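Local coordinates for protein 2-dehydro-3-deoxy-D-arabinonate dehydratase (Sulfolobus solfataricus, PDB 2Q18) that catalyses the metal-dependent removal of water from 2-dehydro-3-deoxy-D-arabinonate, giving 2,5-dioxopentanoate on the pentose oxidation route to 2-oxoglutarate, at residues A[144-149]-A[231-236]. Numbering follows the deposited sequence.
Sequences PELAVV and RKIEEQ
I233, the first residue of helix 233-241, meets strand 144-149 through both of its branches, a compact example of a forked side chain joining a helix start to a strand. Its CG2 touches both methyls of V148, 4.1 Å from CG2 of that valine and 4.2 Å from its CG1. The longer branch, with CG1 set beside the backbone N and extended from there (chi2 164°), carries CD1 to 4.2 Å from CD2 of L146, where the two side chains cross at about a right angle. All three residues are buried, and the touch is purely apolar. L146 and V148 project from one face of the strand, A147 from the other. In this FAH-family fold the same strand is flanked by strands 156-167 and 250-253, whose Y159 and L252 also pack on V148, and E145, next to L146, is a magnesium ligand. Around the start of the helix, Q236 NE2 stands above the carbonyl plane of R231 and donates to its O at 3.1 Å, while K232 takes the N-cap position. R231 NH2 reaches E235 OE2 on its syn side at 2.8 Å in a salt bridge, and the backbone N-H of I233 is hydrogen-bonded to the hydroxyl of Y204.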
loop_
_atom_site.group_PDB
_atom_site.type_symbol
_atom_site.label_atom_id
_atom_site.label_comp_id
_atom_site.label_asym_id
_atom_site.label_seq_id
_atom_site.Cartn_x
_atom_site.Cartn_y
_atom_site.Cartn_z
ATOM N N PRO A 144 34.035 18.543 1.205
ATOM C CA PRO A 144 33.977 17.793 -0.049
ATOM C C PRO A 144 34.577 16.400 0.085
ATOM O O PRO A 144 35.747 16.258 0.456
ATOM C CB PRO A 144 34.824 18.644 -0.997
ATOM C CG PRO A 144 35.818 19.302 -0.107
ATOM C CD PRO A 144 35.088 19.578 1.174
ATOM N N GLU A 145 33.782 15.380 -0.227
ATOM C CA GLU A 145 34.174 14.004 0.066
ATOM C C GLU A 145 33.712 13.020 -0.995
ATOM O O GLU A 145 32.679 13.215 -1.635
ATOM C CB GLU A 145 33.621 13.567 1.432
ATOM C CG GLU A 145 33.641 14.653 2.504
ATOM C CD GLU A 145 33.472 14.128 3.918
ATOM O OE1 GLU A 145 33.804 14.881 4.858
ATOM O OE2 GLU A 145 33.019 12.975 4.099
ATOM N N LEU A 146 34.502 11.970 -1.183
ATOM C CA LEU A 146 34.041 10.784 -1.882
ATOM C C LEU A 146 33.141 10.014 -0.913
ATOM O O LEU A 146 33.478 9.852 0.260
ATOM C CB LEU A 146 35.227 9.914 -2.317
ATOM C CG LEU A 146 34.911 8.659 -3.137
ATOM C CD1 LEU A 146 34.393 9.039 -4.524
ATOM C CD2 LEU A 146 36.132 7.756 -3.252
ATOM N N ALA A 147 31.990 9.568 -1.403
ATOM C CA ALA A 147 31.072 8.775 -0.597
ATOM C C ALA A 147 30.742 7.473 -1.316
ATOM O O ALA A 147 30.778 7.414 -2.545
ATOM C CB ALA A 147 29.805 9.561 -0.299
ATOM N N VAL A 148 30.441 6.433 -0.540
ATOM C CA VAL A 148 30.059 5.133 -1.099
ATOM C C VAL A 148 28.621 4.766 -0.738
ATOM O O VAL A 148 28.162 5.036 0.376
ATOM C CB VAL A 148 31.014 3.986 -0.651
ATOM C CG1 VAL A 148 32.363 4.106 -1.351
ATOM C CG2 VAL A 148 31.190 3.962 0.866
ATOM N N VAL A 149 27.919 4.167 -1.695
ATOM C CA VAL A 149 26.604 3.584 -1.443
ATOM C C VAL A 149 26.818 2.107 -1.096
ATOM O O VAL A 149 27.549 1.398 -1.789
ATOM C CB VAL A 149 25.653 3.731 -2.661
ATOM C CG1 VAL A 149 24.263 3.192 -2.331
ATOM C CG2 VAL A 149 25.553 5.199 -3.110
ATOM N N ARG A 231 43.284 6.493 5.956
ATOM C CA ARG A 231 42.320 5.544 6.491
ATOM C C ARG A 231 41.427 5.040 5.358
ATOM O O ARG A 231 40.545 5.761 4.885
ATOM C CB ARG A 231 41.486 6.207 7.589
ATOM C CG ARG A 231 40.713 5.234 8.455
ATOM C CD ARG A 231 41.603 4.587 9.500
ATOM N NE ARG A 231 41.891 5.485 10.615
ATOM C CZ ARG A 231 42.232 5.075 11.831
ATOM N NH1 ARG A 231 42.472 5.964 12.787
ATOM N NH2 ARG A 231 42.324 3.776 12.095
ATOM N N LYS A 232 41.664 3.804 4.924
ATOM C CA LYS A 232 40.978 3.248 3.757
ATOM C C LYS A 232 39.480 2.996 3.986
ATOM O O LYS A 232 39.033 2.824 5.123
ATOM C CB LYS A 232 41.696 1.993 3.241
ATOM C CG LYS A 232 41.596 0.761 4.144
ATOM C CD LYS A 232 42.806 -0.165 3.973
ATOM C CE LYS A 232 42.833 -0.842 2.604
ATOM N NZ LYS A 232 43.874 -1.905 2.527
ATOM N N ILE A 233 38.725 2.980 2.890
ATOM C CA ILE A 233 37.265 2.865 2.923
ATOM C C ILE A 233 36.809 1.530 3.525
ATOM O O ILE A 233 35.892 1.501 4.347
ATOM C CB ILE A 233 36.653 3.076 1.512
ATOM C CG1 ILE A 233 37.015 4.473 0.988
ATOM C CG2 ILE A 233 35.135 2.863 1.536
ATOM C CD1 ILE A 233 36.801 4.661 -0.502
ATOM N N GLU A 234 37.459 0.445 3.108
ATOM C CA GLU A 234 37.232 -0.902 3.644
ATOM C C GLU A 234 37.223 -0.915 5.178
ATOM O O GLU A 234 36.341 -1.512 5.791
ATOM C CB GLU A 234 38.299 -1.859 3.093
ATOM C CG GLU A 234 38.321 -3.264 3.696
ATOM C CD GLU A 234 39.535 -4.089 3.245
ATOM O OE1 GLU A 234 40.614 -3.502 2.986
ATOM O OE2 GLU A 234 39.409 -5.333 3.159
ATOM N N GLU A 235 38.194 -0.234 5.783
ATOM C CA GLU A 235 38.293 -0.144 7.236
ATOM C C GLU A 235 37.166 0.703 7.826
ATOM O O GLU A 235 36.636 0.383 8.896
ATOM C CB GLU A 235 39.654 0.423 7.649
ATOM C CG GLU A 235 39.914 0.391 9.153
ATOM C CD GLU A 235 41.235 1.037 9.549
ATOM O OE1 GLU A 235 42.164 1.098 8.710
ATOM O OE2 GLU A 235 41.344 1.488 10.710
ATOM N N GLN A 236 36.807 1.782 7.131
ATOM C CA GLN A 236 35.703 2.636 7.568
ATOM C C GLN A 236 34.401 1.835 7.597
ATOM O O GLN A 236 33.635 1.929 8.557
ATOM C CB GLN A 236 35.550 3.859 6.660
ATOM C CG GLN A 236 36.784 4.762 6.586
ATOM C CD GLN A 236 36.544 6.005 5.741
ATOM O OE1 GLN A 236 35.410 6.299 5.356
ATOM N NE2 GLN A 236 37.609 6.742 5.455
#